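Local coordinates for cellulase CEL9M (Clostridium cellulolyticum, PDB 1IA6), which probably hydrolyses internal beta-1,4-glucosidic linkages of cellulose and related beta-glucans, as a family 9 glycoside hydrolase with an alpha-barrel catalytic module, at residues G23-A26 with G27-N30; E186-A189 with M190-N194; N283-Y286 with W287-Q290; Y408-A412 with L413-A417. One frame throughout, in Å; residues are numbered along the deposited sequence.

Contact 1: residues G23-A26 with G27-N30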
ATOM      1  N   GLY A  23      -9.834  -1.350 -15.557  1.00 10.61           N
ATOM      2  CA  GLY A  23     -10.141  -0.377 -16.588  1.00 10.95           C
ATOM      3  C   GLY A  23      -9.879  -0.802 -18.019  1.00 11.92           C
ATOM      4  O   GLY A  23      -9.319  -1.872 -18.274  1.00 10.64           O
ATOM      5  N   PRO A  24     -10.285   0.034 -18.989  1.00 13.69           N
ATOM      6  CA  PRO A  24     -10.106  -0.237 -20.417  1.00 15.58           C
ATOM      7  C   PRO A  24      -8.646  -0.416 -20.816  1.00 15.81           C
ATOM      8  O   PRO A  24      -8.343  -1.136 -21.762  1.00 16.08           O
ATOM      9  CB  PRO A  24     -10.729   0.991 -21.083  1.00 15.31           C
ATOM     10  CG  PRO A  24     -11.777   1.415 -20.105  1.00 18.25           C
ATOM     11  CD  PRO A  24     -11.061   1.270 -18.786  1.00 14.56           C
ATOM     12  N   GLN A  25      -7.743   0.236 -20.089  1.00 15.47           N
ATOM     13  CA  GLN A  25      -6.318   0.161 -20.398  1.00 17.19           C
ATOM     14  C   GLN A  25      -5.527  -0.762 -19.475  1.00 15.93           C
ATOM     15  O   GLN A  25      -4.297  -0.698 -19.424  1.00 15.84           O
ATOM     16  CB  GLN A  25      -5.713   1.566 -20.355  1.00 20.36           C
ATOM     17  CG  GLN A  25      -6.349   2.532 -21.340  1.00 27.18           C
ATOM     18  CD  GLN A  25      -5.699   3.899 -21.315  1.00 31.53           C
ATOM     19  OE1 GLN A  25      -5.746   4.605 -20.307  1.00 35.64           O
ATOM     20  NE2 GLN A  25      -5.082   4.280 -22.428  1.00 34.69           N
ATOM     21  N   ALA A  26      -6.232  -1.627 -18.754  1.00 14.20           N
ATOM     22  CA  ALA A  26      -5.592  -2.547 -17.823  1.00 14.34           C
ATOM     23  C   ALA A  26      -4.530  -3.422 -18.488  1.00 16.25           C
ATOM     24  O   ALA A  26      -3.494  -3.704 -17.891  1.00 16.84           O
ATOM     25  CB  ALA A  26      -6.647  -3.425 -17.152  1.00 11.91           C
ATOM     26  N   GLY A  27      -4.788  -3.843 -19.724  1.00 16.57           N
ATOM     27  CA  GLY A  27      -3.847  -4.697 -20.426  1.00 19.74           C
ATOM     28  C   GLY A  27      -2.711  -4.002 -21.154  1.00 22.08           C
ATOM     29  O   GLY A  27      -1.828  -4.663 -21.703  1.00 22.62           O
ATOM     30  N   GLU A  28      -2.719  -2.675 -21.164  1.00 22.54           N
ATOM     31  CA  GLU A  28      -1.673  -1.924 -21.847  1.00 24.91           C
ATOM     32  C   GLU A  28      -0.365  -1.950 -21.058  1.00 24.56           C
ATOM     33  O   GLU A  28      -0.323  -1.557 -19.896  1.00 25.35           O
ATOM     34  CB  GLU A  28      -2.139  -0.482 -22.065  1.00 27.44           C
ATOM     35  CG  GLU A  28      -1.257   0.330 -22.992  1.00 32.81           C
ATOM     36  CD  GLU A  28      -1.915   1.631 -23.412  1.00 36.23           C
ATOM     37  OE1 GLU A  28      -3.013   1.573 -24.009  1.00 37.57           O
ATOM     38  OE2 GLU A  28      -1.338   2.708 -23.144  1.00 38.63           O
ATOM     39  N   ASN A  29       0.696  -2.430 -21.701  0.50 25.07           N
ATOM     40  CA  ASN A  29       2.010  -2.515 -21.073  0.50 25.40           C
ATOM     41  C   ASN A  29       1.930  -3.345 -19.789  0.50 24.28           C
ATOM     42  O   ASN A  29       2.595  -3.049 -18.796  0.50 24.67           O
ATOM     43  CB  ASN A  29       2.532  -1.104 -20.775  0.50 28.10           C
ATOM     44  CG  ASN A  29       4.036  -1.064 -20.568  0.50 30.67           C
ATOM     45  OD1 ASN A  29       4.683  -0.057 -20.862  0.50 32.90           O
ATOM     46  ND2 ASN A  29       4.599  -2.149 -20.052  0.50 32.37           N
ATOM     47  N   ASN A  30       1.106  -4.389 -19.825  1.00 21.09           N
ATOM     48  CA  ASN A  30       0.924  -5.280 -18.684  1.00 18.49           C
ATOM     49  C   ASN A  30       1.789  -6.519 -18.919  1.00 17.40           C
ATOM     50  O   ASN A  30       1.748  -7.106 -19.998  1.00 16.79           O
ATOM     51  CB  ASN A  30      -0.551  -5.679 -18.587  1.00 16.97           C
ATOM     52  CG  ASN A  30      -0.906  -6.300 -17.253  1.00 15.26           C
ATOM     53  OD1 ASN A  30      -0.315  -7.294 -16.841  1.00 14.70           O
ATOM     54  ND2 ASN A  30      -1.886  -5.715 -16.574  1.00 13.21           N
TER
HETATM   55  O   HOH W   1      -6.517  -3.168 -21.962  1.00 22.07           O
HETATM   56  O   HOH W   2      -1.993   0.901 -18.785  1.00 38.13           O
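Asn30 reaches back with its side-chain amide to the carbonyl of Ala26: ND2 donates to Ala26 O at 2.9 Å, and the N-H...O angle of 165° makes this a nearly straight bond. The acceptor lies close to the amide plane of Asn30, whereas ND2 stands somewhat off the carbonyl plane of Ala26. CG of Asn30 is placed opposite the backbone N (chi1 -165°), which carries the amide back over the turn. The same ND2 also bonds Asp18 O, and OD1 accepts from Phe32 N, so the amide is held at both ends and its rotation is fixed.

The second direct bond is backbone to backbone, Glu28 N to Gln25 O at 3.1 Å. Gln25 O carries a further partner, water 2, which donates to it and to Glu28 O and so bridges the turn. Water 1 bridges differently, accepting from Gly27 N at 2.9 Å and donating to Pro24 O.

Outside this polar core, the side chains of Gln25 and Glu28 run alongside each other in the same direction. Their terminal planes are 82° apart and NE2 of Gln25 stays 3.8 Å from OE1 of Glu28, a loose approach at the surface. Ala26 instead is buried, its methyl against Arg35 and Tyr100.

Three overlapping beta turns, each sharing two residues with the next, type I at Gly23-Ala26, type I at Gln25-Glu28 and type II at Gly27-Asn30, make a compact loop directly after the zinc ligand Cys22, with the Ala26 side chain about 6 Å from the zinc ion.

Contact 2: residues E186-A189 with M190-N194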
ATOM      1  N   GLU A 186      -6.331  20.518  -2.699  1.00 11.06           N
ATOM      2  CA  GLU A 186      -7.784  20.553  -2.570  1.00 10.38           C
ATOM      3  C   GLU A 186      -8.339  19.404  -1.736  1.00 10.14           C
ATOM      4  O   GLU A 186      -9.254  19.600  -0.939  1.00  9.96           O
ATOM      5  CB  GLU A 186      -8.437  20.547  -3.952  1.00 12.17           C
ATOM      6  CG  GLU A 186      -7.971  21.680  -4.850  1.00 15.08           C
ATOM      7  CD  GLU A 186      -8.709  21.714  -6.173  1.00 18.56           C
ATOM      8  OE1 GLU A 186      -9.028  20.629  -6.706  1.00 17.73           O
ATOM      9  OE2 GLU A 186      -8.959  22.824  -6.686  1.00 17.98           O
ATOM     10  N   LEU A 187      -7.794  18.206  -1.917  1.00  7.54           N
ATOM     11  CA  LEU A 187      -8.268  17.052  -1.160  1.00  8.42           C
ATOM     12  C   LEU A 187      -7.936  17.222   0.321  1.00  9.01           C
ATOM     13  O   LEU A 187      -8.720  16.845   1.193  1.00  8.30           O
ATOM     14  CB  LEU A 187      -7.639  15.763  -1.702  1.00 10.34           C
ATOM     15  CG  LEU A 187      -8.008  15.381  -3.139  1.00 10.95           C
ATOM     16  CD1 LEU A 187      -7.300  14.084  -3.511  1.00 13.66           C
ATOM     17  CD2 LEU A 187      -9.513  15.214  -3.277  1.00 12.26           C
ATOM     18  N   TYR A 188      -6.772  17.799   0.598  1.00  8.72           N
ATOM     19  CA  TYR A 188      -6.352  18.042   1.974  1.00  9.28           C
ATOM     20  C   TYR A 188      -7.315  19.051   2.596  1.00 10.40           C
ATOM     21  O   TYR A 188      -7.764  18.879   3.727  1.00  9.81           O
ATOM     22  CB  TYR A 188      -4.928  18.601   2.007  1.00  9.79           C
ATOM     23  CG  TYR A 188      -4.481  19.057   3.378  1.00  9.42           C
ATOM     24  CD1 TYR A 188      -4.099  18.135   4.354  1.00 11.09           C
ATOM     25  CD2 TYR A 188      -4.440  20.411   3.696  1.00 10.60           C
ATOM     26  CE1 TYR A 188      -3.681  18.557   5.618  1.00 11.47           C
ATOM     27  CE2 TYR A 188      -4.027  20.845   4.954  1.00 12.33           C
ATOM     28  CZ  TYR A 188      -3.649  19.915   5.907  1.00 12.09           C
ATOM     29  OH  TYR A 188      -3.240  20.345   7.145  1.00 12.05           O
ATOM     30  N   ALA A 189      -7.632  20.100   1.838  1.00 11.16           N
ATOM     31  CA  ALA A 189      -8.548  21.136   2.301  1.00 12.08           C
ATOM     32  C   ALA A 189      -9.895  20.522   2.668  1.00 11.39           C
ATOM     33  O   ALA A 189     -10.472  20.845   3.709  1.00 14.37           O
ATOM     34  CB  ALA A 189      -8.729  22.196   1.218  1.00 10.65           C
ATOM     35  N   MET A 190     -10.398  19.642   1.807  1.00 10.37           N
ATOM     36  CA  MET A 190     -11.670  18.967   2.059  1.00 11.12           C
ATOM     37  C   MET A 190     -11.580  18.155   3.345  1.00 10.49           C
ATOM     38  O   MET A 190     -12.499  18.160   4.167  1.00 10.79           O
ATOM     39  CB  MET A 190     -12.013  18.011   0.913  1.00 10.10           C
ATOM     40  CG  MET A 190     -12.403  18.674  -0.395  1.00 13.67           C
ATOM     41  SD  MET A 190     -12.612  17.430  -1.702  1.00 15.03           S
ATOM     42  CE  MET A 190     -13.967  16.468  -1.044  1.00 13.88           C
ATOM     43  N   GLY A 191     -10.464  17.451   3.501  1.00  9.38           N
ATOM     44  CA  GLY A 191     -10.263  16.616   4.670  1.00 10.38           C
ATOM     45  C   GLY A 191     -10.250  17.344   5.999  1.00 11.25           C
ATOM     46  O   GLY A 191     -10.734  16.812   6.999  1.00 12.09           O
ATOM     47  N   LYS A 192      -9.692  18.549   6.040  1.00 11.12           N
ATOM     48  CA  LYS A 192      -9.664  19.260   7.308  1.00 13.62           C
ATOM     49  C   LYS A 192     -10.902  20.125   7.523  1.00 12.92           C
ATOM     50  O   LYS A 192     -11.218  20.489   8.657  1.00 13.63           O
ATOM     51  CB  LYS A 192      -8.387  20.096   7.448  1.00 15.51           C
ATOM     52  CG  LYS A 192      -8.287  21.339   6.596  1.00 18.62           C
ATOM     53  CD  LYS A 192      -7.095  22.165   7.075  1.00 20.74           C
ATOM     54  CE  LYS A 192      -6.906  23.438   6.271  1.00 23.68           C
ATOM     55  NZ  LYS A 192      -5.808  24.272   6.858  1.00 26.24           N
ATOM     56  N   ALA A 193     -11.615  20.423   6.441  1.00 12.54           N
ATOM     57  CA  ALA A 193     -12.830  21.236   6.519  1.00 12.74           C
ATOM     58  C   ALA A 193     -13.952  20.500   7.258  1.00 13.84           C
ATOM     59  O   ALA A 193     -14.634  21.081   8.099  1.00 13.91           O
ATOM     60  CB  ALA A 193     -13.290  21.618   5.121  1.00 12.85           C
ATOM     61  N   ASN A 194     -14.144  19.226   6.927  1.00 14.16           N
ATOM     62  CA  ASN A 194     -15.166  18.391   7.563  1.00 16.17           C
ATOM     63  C   ASN A 194     -14.435  17.130   8.012  1.00 15.40           C
ATOM     64  O   ASN A 194     -14.066  16.291   7.191  1.00 13.98           O
ATOM     65  CB  ASN A 194     -16.264  18.021   6.567  1.00 19.20           C
ATOM     66  CG  ASN A 194     -17.469  17.388   7.242  1.00 23.65           C
ATOM     67  OD1 ASN A 194     -17.325  16.603   8.178  1.00 28.81           O
ATOM     68  ND2 ASN A 194     -18.662  17.716   6.762  1.00 27.35           N
TER
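Tyr188 and Lys192, one helical turn apart, send their side chains across each other at a slant, the aliphatic part of the lysine passing beside the phenol ring. The touching atoms are Lys192 CD and Tyr188 CE2, 4.0 Å apart, with CE only slightly farther from the same ring carbon. Lys192 begins from the sterically tight position in which CG lies between the backbone N and the carbonyl carbon (chi1 72°), then continues fully extended; this start swings the chain back toward the tyrosine. Both polar ends finish on one acceptor, since Lys192 NZ forms a salt bridge with Asp232 OD2 and Tyr188 OH is hydrogen-bonded to that same oxygen. The shared carboxylate, on helix 228-236, thus fixes the far ends of two side chains that meet only through carbon atoms, and would be expected to stabilise the positive charge of the lysine.

All this takes place on the last two turns of helix 174-193, one of the helices of the alpha barrel. Its regular i to i+4 bonds include Met190 N to Glu186 O at 3.0 Å and Lys192 N to Tyr188 O, also 3.0 Å.

On another side of the helix, Leu187 and Met190 lie next to each other and point the same way, CD2 of the leucine 4.1 Å from SD of the methionine. Met190 CG is nearer to the backbone, 3.3 Å from Glu186 O. Leu187 is buried against Leu155 and Leu162 of helix 152-169, and both Leu187 and Met190 touch His109, whose NE2 is bonded to Glu186 OE1.

Contact 3: residues N283-Y286 with W287-Q290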
ATOM      1  N   ASN A 283       7.957   2.974  19.713  1.00 12.97           N
ATOM      2  CA  ASN A 283       7.491   1.976  18.763  1.00 11.40           C
ATOM      3  C   ASN A 283       8.590   1.008  18.350  1.00 11.06           C
ATOM      4  O   ASN A 283       8.374  -0.202  18.321  1.00 10.97           O
ATOM      5  CB  ASN A 283       6.890   2.653  17.530  1.00 10.68           C
ATOM      6  CG  ASN A 283       6.512   1.660  16.450  1.00 11.48           C
ATOM      7  OD1 ASN A 283       7.282   1.414  15.526  1.00 13.40           O
ATOM      8  ND2 ASN A 283       5.330   1.068  16.575  1.00 12.37           N
ATOM      9  N   PHE A 284       9.772   1.532  18.042  1.00 11.15           N
ATOM     10  CA  PHE A 284      10.880   0.680  17.637  1.00 12.27           C
ATOM     11  C   PHE A 284      11.302  -0.263  18.757  1.00 13.63           C
ATOM     12  O   PHE A 284      11.479  -1.459  18.529  1.00 15.21           O
ATOM     13  CB  PHE A 284      12.078   1.528  17.192  1.00 14.41           C
ATOM     14  CG  PHE A 284      11.875   2.235  15.877  1.00 15.57           C
ATOM     15  CD1 PHE A 284      10.745   1.986  15.097  1.00 16.37           C
ATOM     16  CD2 PHE A 284      12.831   3.126  15.402  1.00 17.71           C
ATOM     17  CE1 PHE A 284      10.575   2.614  13.862  1.00 17.26           C
ATOM     18  CE2 PHE A 284      12.670   3.760  14.167  1.00 18.15           C
ATOM     19  CZ  PHE A 284      11.540   3.502  13.397  1.00 17.80           C
ATOM     20  N   ASN A 285      11.459   0.270  19.964  1.00 13.88           N
ATOM     21  CA  ASN A 285      11.862  -0.557  21.099  1.00 16.68           C
ATOM     22  C   ASN A 285      10.787  -1.575  21.453  1.00 17.77           C
ATOM     23  O   ASN A 285      11.089  -2.658  21.954  1.00 17.73           O
ATOM     24  CB  ASN A 285      12.185   0.312  22.318  1.00 17.67           C
ATOM     25  CG  ASN A 285      13.488   1.069  22.158  1.00 19.02           C
ATOM     26  OD1 ASN A 285      14.421   0.582  21.519  1.00 23.15           O
ATOM     27  ND2 ASN A 285      13.566   2.255  22.748  1.00 20.99           N
ATOM     28  N   TYR A 286       9.534  -1.229  21.184  1.00 17.54           N
ATOM     29  CA  TYR A 286       8.428  -2.133  21.462  1.00 17.55           C
ATOM     30  C   TYR A 286       8.521  -3.334  20.521  1.00 16.94           C
ATOM     31  O   TYR A 286       8.331  -4.477  20.935  1.00 16.17           O
ATOM     32  CB  TYR A 286       7.097  -1.401  21.278  1.00 18.96           C
ATOM     33  CG  TYR A 286       5.886  -2.230  21.634  1.00 22.09           C
ATOM     34  CD1 TYR A 286       5.301  -3.083  20.701  1.00 22.02           C
ATOM     35  CD2 TYR A 286       5.335  -2.174  22.915  1.00 24.67           C
ATOM     36  CE1 TYR A 286       4.195  -3.864  21.035  1.00 24.33           C
ATOM     37  CE2 TYR A 286       4.232  -2.948  23.260  1.00 25.97           C
ATOM     38  CZ  TYR A 286       3.666  -3.789  22.315  1.00 26.48           C
ATOM     39  OH  TYR A 286       2.570  -4.547  22.653  1.00 28.20           O
ATOM     40  N   TRP A 287       8.832  -3.073  19.255  1.00 16.51           N
ATOM     41  CA  TRP A 287       8.960  -4.152  18.281  1.00 15.66           C
ATOM     42  C   TRP A 287      10.189  -5.014  18.533  1.00 16.36           C
ATOM     43  O   TRP A 287      10.188  -6.204  18.234  1.00 16.40           O
ATOM     44  CB  TRP A 287       9.011  -3.593  16.853  1.00 14.77           C
ATOM     45  CG  TRP A 287       7.657  -3.491  16.232  1.00 13.02           C
ATOM     46  CD1 TRP A 287       6.672  -2.597  16.547  1.00 13.07           C
ATOM     47  CD2 TRP A 287       7.105  -4.366  15.243  1.00 12.51           C
ATOM     48  NE1 TRP A 287       5.539  -2.866  15.817  1.00 12.09           N
ATOM     49  CE2 TRP A 287       5.776  -3.947  15.010  1.00 13.46           C
ATOM     50  CE3 TRP A 287       7.602  -5.469  14.534  1.00 12.11           C
ATOM     51  CZ2 TRP A 287       4.938  -4.592  14.093  1.00 13.67           C
ATOM     52  CZ3 TRP A 287       6.766  -6.111  13.623  1.00 13.44           C
ATOM     53  CH2 TRP A 287       5.448  -5.667  13.414  1.00 12.69           C
ATOM     54  N   LYS A 288      11.236  -4.417  19.089  1.00 16.78           N
ATOM     55  CA  LYS A 288      12.460  -5.162  19.365  1.00 18.74           C
ATOM     56  C   LYS A 288      12.294  -6.264  20.404  1.00 18.65           C
ATOM     57  O   LYS A 288      12.881  -7.341  20.271  1.00 19.31           O
ATOM     58  CB  LYS A 288      13.563  -4.224  19.861  1.00 21.25           C
ATOM     59  CG  LYS A 288      14.157  -3.294  18.826  1.00 23.43           C
ATOM     60  CD  LYS A 288      15.205  -2.410  19.488  1.00 26.10           C
ATOM     61  CE  LYS A 288      15.826  -1.441  18.508  1.00 26.87           C
ATOM     62  NZ  LYS A 288      16.850  -0.598  19.182  1.00 27.56           N
ATOM     63  N   THR A 289      11.494  -6.002  21.432  1.00 17.77           N
ATOM     64  CA  THR A 289      11.343  -6.969  22.517  1.00 21.16           C
ATOM     65  C   THR A 289       9.939  -7.369  22.967  1.00 21.58           C
ATOM     66  O   THR A 289       9.768  -8.419  23.586  1.00 23.46           O
ATOM     67  CB  THR A 289      12.088  -6.462  23.763  1.00 22.34           C
ATOM     68  OG1 THR A 289      11.531  -5.203  24.164  1.00 23.15           O
ATOM     69  CG2 THR A 289      13.565  -6.271  23.463  1.00 23.31           C
ATOM     70  N   GLN A 290       8.940  -6.546  22.675  1.00 20.18           N
ATOM     71  CA  GLN A 290       7.578  -6.837  23.105  1.00 20.53           C
ATOM     72  C   GLN A 290       6.758  -7.625  22.092  1.00 20.30           C
ATOM     73  O   GLN A 290       5.930  -8.456  22.466  1.00 21.40           O
ATOM     74  CB  GLN A 290       6.851  -5.533  23.442  1.00 23.88           C
ATOM     75  CG  GLN A 290       7.540  -4.702  24.513  1.00 28.40           C
ATOM     76  CD  GLN A 290       7.432  -5.322  25.887  1.00 30.32           C
ATOM     77  OE1 GLN A 290       6.343  -5.413  26.454  1.00 31.97           O
ATOM     78  NE2 GLN A 290       8.562  -5.757  26.430  1.00 33.06           N
TER
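The C-terminal turns of helix 274-289 carry this contact, at the outer part of the alpha barrel and away from the metal and active sites, where Gln290 lies over the ring of Tyr286. Gln290 CB stands 3.6 Å from the ring centroid and only 7° off the ring normal, which establishes a CH-pi contact over the centre of one face. The tyrosine ring is brought there by a chi1 of -176°, with CG opposite the backbone N. Gln290 N bonds Tyr286 O at 2.8 Å, so backbone and side chain of the same pair are joined together.

Asn283 and Trp287 run side by side, their amide and indole planes 45° apart. Trp287 CD1 comes 3.4 Å from Asn283 O, which sits at the indole edge near the ring plane and also accepts Trp287 N. Beyond the helix, Asn283 ND2 and Trp287 NE1 both donate to Trp252 O, and ND2 has Asp250 O as well.

Lys288 stretches alongside Asn285, with NZ 3.6 Å from OD1, while its hydrogen bond goes to Ser328 OG. Thr289 OG1 makes a weak bond to Asn285 O.

Two N-H groups, from amide and indole, converge on one loop carbonyl and tie the buried side of the helix to that loop; at the exposed end the CH-pi contact and the Gln290 N to Tyr286 O bond join the last residues, and Lys299 NZ takes up the carbonyls of Trp287 and Lys288.

Contact 4: residues Y408-A412 with L413-A417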
ATOM      1  N   TYR A 408      -3.775 -17.446   5.271  1.00 17.32           N
ATOM      2  CA  TYR A 408      -2.450 -17.750   4.755  1.00 14.94           C
ATOM      3  C   TYR A 408      -2.213 -17.297   3.317  1.00 14.19           C
ATOM      4  O   TYR A 408      -1.145 -16.784   2.987  1.00 13.23           O
ATOM      5  CB  TYR A 408      -2.193 -19.262   4.807  1.00 16.41           C
ATOM      6  CG  TYR A 408      -2.275 -19.882   6.182  1.00 16.80           C
ATOM      7  CD1 TYR A 408      -3.504 -20.215   6.747  1.00 18.10           C
ATOM      8  CD2 TYR A 408      -1.120 -20.136   6.916  1.00 17.20           C
ATOM      9  CE1 TYR A 408      -3.577 -20.792   8.016  1.00 21.41           C
ATOM     10  CE2 TYR A 408      -1.181 -20.709   8.182  1.00 18.83           C
ATOM     11  CZ  TYR A 408      -2.410 -21.036   8.725  1.00 20.85           C
ATOM     12  OH  TYR A 408      -2.465 -21.615   9.975  1.00 23.58           O
ATOM     13  N   THR A 409      -3.218 -17.477   2.471  1.00 11.36           N
ATOM     14  CA  THR A 409      -3.072 -17.181   1.050  1.00 11.36           C
ATOM     15  C   THR A 409      -3.589 -15.863   0.491  1.00 11.65           C
ATOM     16  O   THR A 409      -3.552 -15.660  -0.721  1.00 10.30           O
ATOM     17  CB  THR A 409      -3.700 -18.303   0.230  1.00 11.37           C
ATOM     18  OG1 THR A 409      -5.099 -18.367   0.524  1.00 11.87           O
ATOM     19  CG2 THR A 409      -3.050 -19.638   0.581  1.00 11.64           C
ATOM     20  N   GLU A 410      -4.072 -14.971   1.344  1.00 11.78           N
ATOM     21  CA  GLU A 410      -4.563 -13.695   0.846  1.00 13.61           C
ATOM     22  C   GLU A 410      -3.428 -12.840   0.295  1.00 11.79           C
ATOM     23  O   GLU A 410      -2.289 -12.939   0.749  1.00 11.03           O
ATOM     24  CB  GLU A 410      -5.287 -12.922   1.951  1.00 16.00           C
ATOM     25  CG  GLU A 410      -6.784 -13.187   1.987  1.00 24.86           C
ATOM     26  CD  GLU A 410      -7.586 -11.913   2.155  1.00 28.86           C
ATOM     27  OE1 GLU A 410      -7.445 -11.253   3.208  1.00 31.61           O
ATOM     28  OE2 GLU A 410      -8.355 -11.568   1.231  1.00 32.14           O
ATOM     29  N   VAL A 411      -3.752 -12.028  -0.706  1.00 10.41           N
ATOM     30  CA  VAL A 411      -2.801 -11.107  -1.331  1.00  9.28           C
ATOM     31  C   VAL A 411      -3.563  -9.787  -1.463  1.00  8.96           C
ATOM     32  O   VAL A 411      -4.785  -9.795  -1.560  1.00  9.61           O
ATOM     33  CB  VAL A 411      -2.367 -11.583  -2.736  1.00  9.64           C
ATOM     34  CG1 VAL A 411      -1.666 -12.931  -2.631  1.00  9.65           C
ATOM     35  CG2 VAL A 411      -3.580 -11.677  -3.662  1.00 11.84           C
ATOM     36  N   ALA A 412      -2.859  -8.658  -1.459  1.00  7.84           N
ATOM     37  CA  ALA A 412      -3.550  -7.376  -1.559  1.00  7.43           C
ATOM     38  C   ALA A 412      -2.613  -6.222  -1.867  1.00  7.19           C
ATOM     39  O   ALA A 412      -1.405  -6.317  -1.663  1.00  6.76           O
ATOM     40  CB  ALA A 412      -4.291  -7.092  -0.259  1.00  7.45           C
ATOM     41  N   LEU A 413      -3.189  -5.125  -2.351  1.00  6.83           N
ATOM     42  CA  LEU A 413      -2.408  -3.938  -2.671  1.00  7.99           C
ATOM     43  C   LEU A 413      -1.597  -3.457  -1.470  1.00  7.45           C
ATOM     44  O   LEU A 413      -0.398  -3.213  -1.589  1.00  7.72           O
ATOM     45  CB  LEU A 413      -3.320  -2.794  -3.119  1.00  6.53           C
ATOM     46  CG  LEU A 413      -4.110  -2.923  -4.420  1.00  9.59           C
ATOM     47  CD1 LEU A 413      -4.928  -1.647  -4.640  1.00 10.24           C
ATOM     48  CD2 LEU A 413      -3.160  -3.158  -5.581  1.00  7.41           C
ATOM     49  N   ASP A 414      -2.249  -3.323  -0.316  1.00  7.21           N
ATOM     50  CA  ASP A 414      -1.554  -2.825   0.865  1.00  8.53           C
ATOM     51  C   ASP A 414      -0.456  -3.759   1.371  1.00  9.10           C
ATOM     52  O   ASP A 414       0.478  -3.319   2.038  1.00  9.13           O
ATOM     53  CB  ASP A 414      -2.550  -2.480   1.987  1.00  8.81           C
ATOM     54  CG  ASP A 414      -3.115  -3.703   2.685  1.00 12.35           C
ATOM     55  OD1 ASP A 414      -3.903  -4.450   2.066  1.00 14.32           O
ATOM     56  OD2 ASP A 414      -2.773  -3.912   3.867  1.00 12.59           O
ATOM     57  N   TYR A 415      -0.556  -5.041   1.038  1.00  7.63           N
ATOM     58  CA  TYR A 415       0.466  -6.007   1.442  1.00  7.48           C
ATOM     59  C   TYR A 415       1.753  -5.691   0.684  1.00  7.51           C
ATOM     60  O   TYR A 415       2.824  -5.536   1.276  1.00  7.82           O
ATOM     61  CB  TYR A 415       0.043  -7.432   1.076  1.00  6.52           C
ATOM     62  CG  TYR A 415      -0.981  -8.089   1.978  1.00  8.00           C
ATOM     63  CD1 TYR A 415      -1.851  -7.337   2.766  1.00  7.96           C
ATOM     64  CD2 TYR A 415      -1.102  -9.479   2.004  1.00  9.04           C
ATOM     65  CE1 TYR A 415      -2.820  -7.956   3.556  1.00 10.57           C
ATOM     66  CE2 TYR A 415      -2.066 -10.109   2.788  1.00 10.27           C
ATOM     67  CZ  TYR A 415      -2.920  -9.343   3.560  1.00 10.98           C
ATOM     68  OH  TYR A 415      -3.877  -9.967   4.323  1.00 13.04           O
ATOM     69  N   ASN A 416       1.638  -5.600  -0.638  1.00  6.61           N
ATOM     70  CA  ASN A 416       2.797  -5.329  -1.477  1.00  7.33           C
ATOM     71  C   ASN A 416       3.377  -3.928  -1.394  1.00  8.72           C
ATOM     72  O   ASN A 416       4.563  -3.738  -1.661  1.00  8.38           O
ATOM     73  CB  ASN A 416       2.484  -5.660  -2.938  1.00  7.68           C
ATOM     74  CG  ASN A 416       2.829  -7.095  -3.285  1.00 10.48           C
ATOM     75  OD1 ASN A 416       2.244  -8.031  -2.744  1.00  9.19           O
ATOM     76  ND2 ASN A 416       3.797  -7.274  -4.179  1.00  9.24           N
ATOM     77  N   ALA A 417       2.563  -2.945  -1.023  1.00  8.74           N
ATOM     78  CA  ALA A 417       3.062  -1.575  -0.935  1.00  8.60           C
ATOM     79  C   ALA A 417       4.273  -1.496  -0.004  1.00  9.07           C
ATOM     80  O   ALA A 417       5.314  -0.948  -0.368  1.00  7.73           O
ATOM     81  CB  ALA A 417       1.959  -0.644  -0.443  1.00  9.94           C
TER
HETATM   82  O   HOH W   3      -6.286  -8.636   3.767  1.00 42.06           O
HETATM   83  O   HOH W   4      -0.114  -9.223  -1.814  1.00  9.23           O
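One face of the Tyr415 ring is covered by Ala412 CB, which lies 3.9 Å above the plane, displaced toward the rim and 21° off the ring normal at the centroid. Asp414 OD2 sits at the ring edge, in plane, and is salt-bridged to Arg308 NH1. The motif is a helix start: Ala412 is the N-cap residue of helix 413-429, and its carbonyl receives Asn416 N at 3.3 Å and, more weakly, Tyr415 N. The extended loop segment from Glu410 to Ala412 runs across the tyrosine. Glu410 O approaches Tyr415 CE2 to 3.5 Å.

Glu410 is one of two predicted active-site residues, with Asp401. Its carboxylate is turned 82° to the phenol ring and does not touch it directly, OE1 being 4.0 Å from Tyr415 OH. Water 3 fills the step, 2.9 Å from Glu410 OE1 and 2.8 Å from Tyr415 OH, while Trp304 NE1 also bonds OE1 and Trp304 packs on Tyr415. The tyrosine is thus a second-shell neighbour of this acid.

Asn416 is anchored by Gly387 O and Leu389 N. Water 4 lies within bonding distance of Asn416 OD1 and accepts from Ala412 N at 2.8 Å.

How the contacts relate
Along the chain the four contacts come in series, 23-30, 186-194, 283-290 and 408-417, all within a single catalytic module. Contact 4 is the innermost, its centre about 9 Å from that of the chain, whereas the other three lie 20 to 23 Å out. Contacts 1 and 3 stand on opposite sides of the chain's centre, about 42 Å between centres; none of the four touches another. Contacts 2 and 3 occupy the last turns of two different helices, 174-193 and 274-289, contact 4 the start of helix 413-429, and contact 1 a loop by the zinc site. Two helix ends and a turn-rich loop thus lie at the periphery, while the central contact bears a predicted catalytic residue.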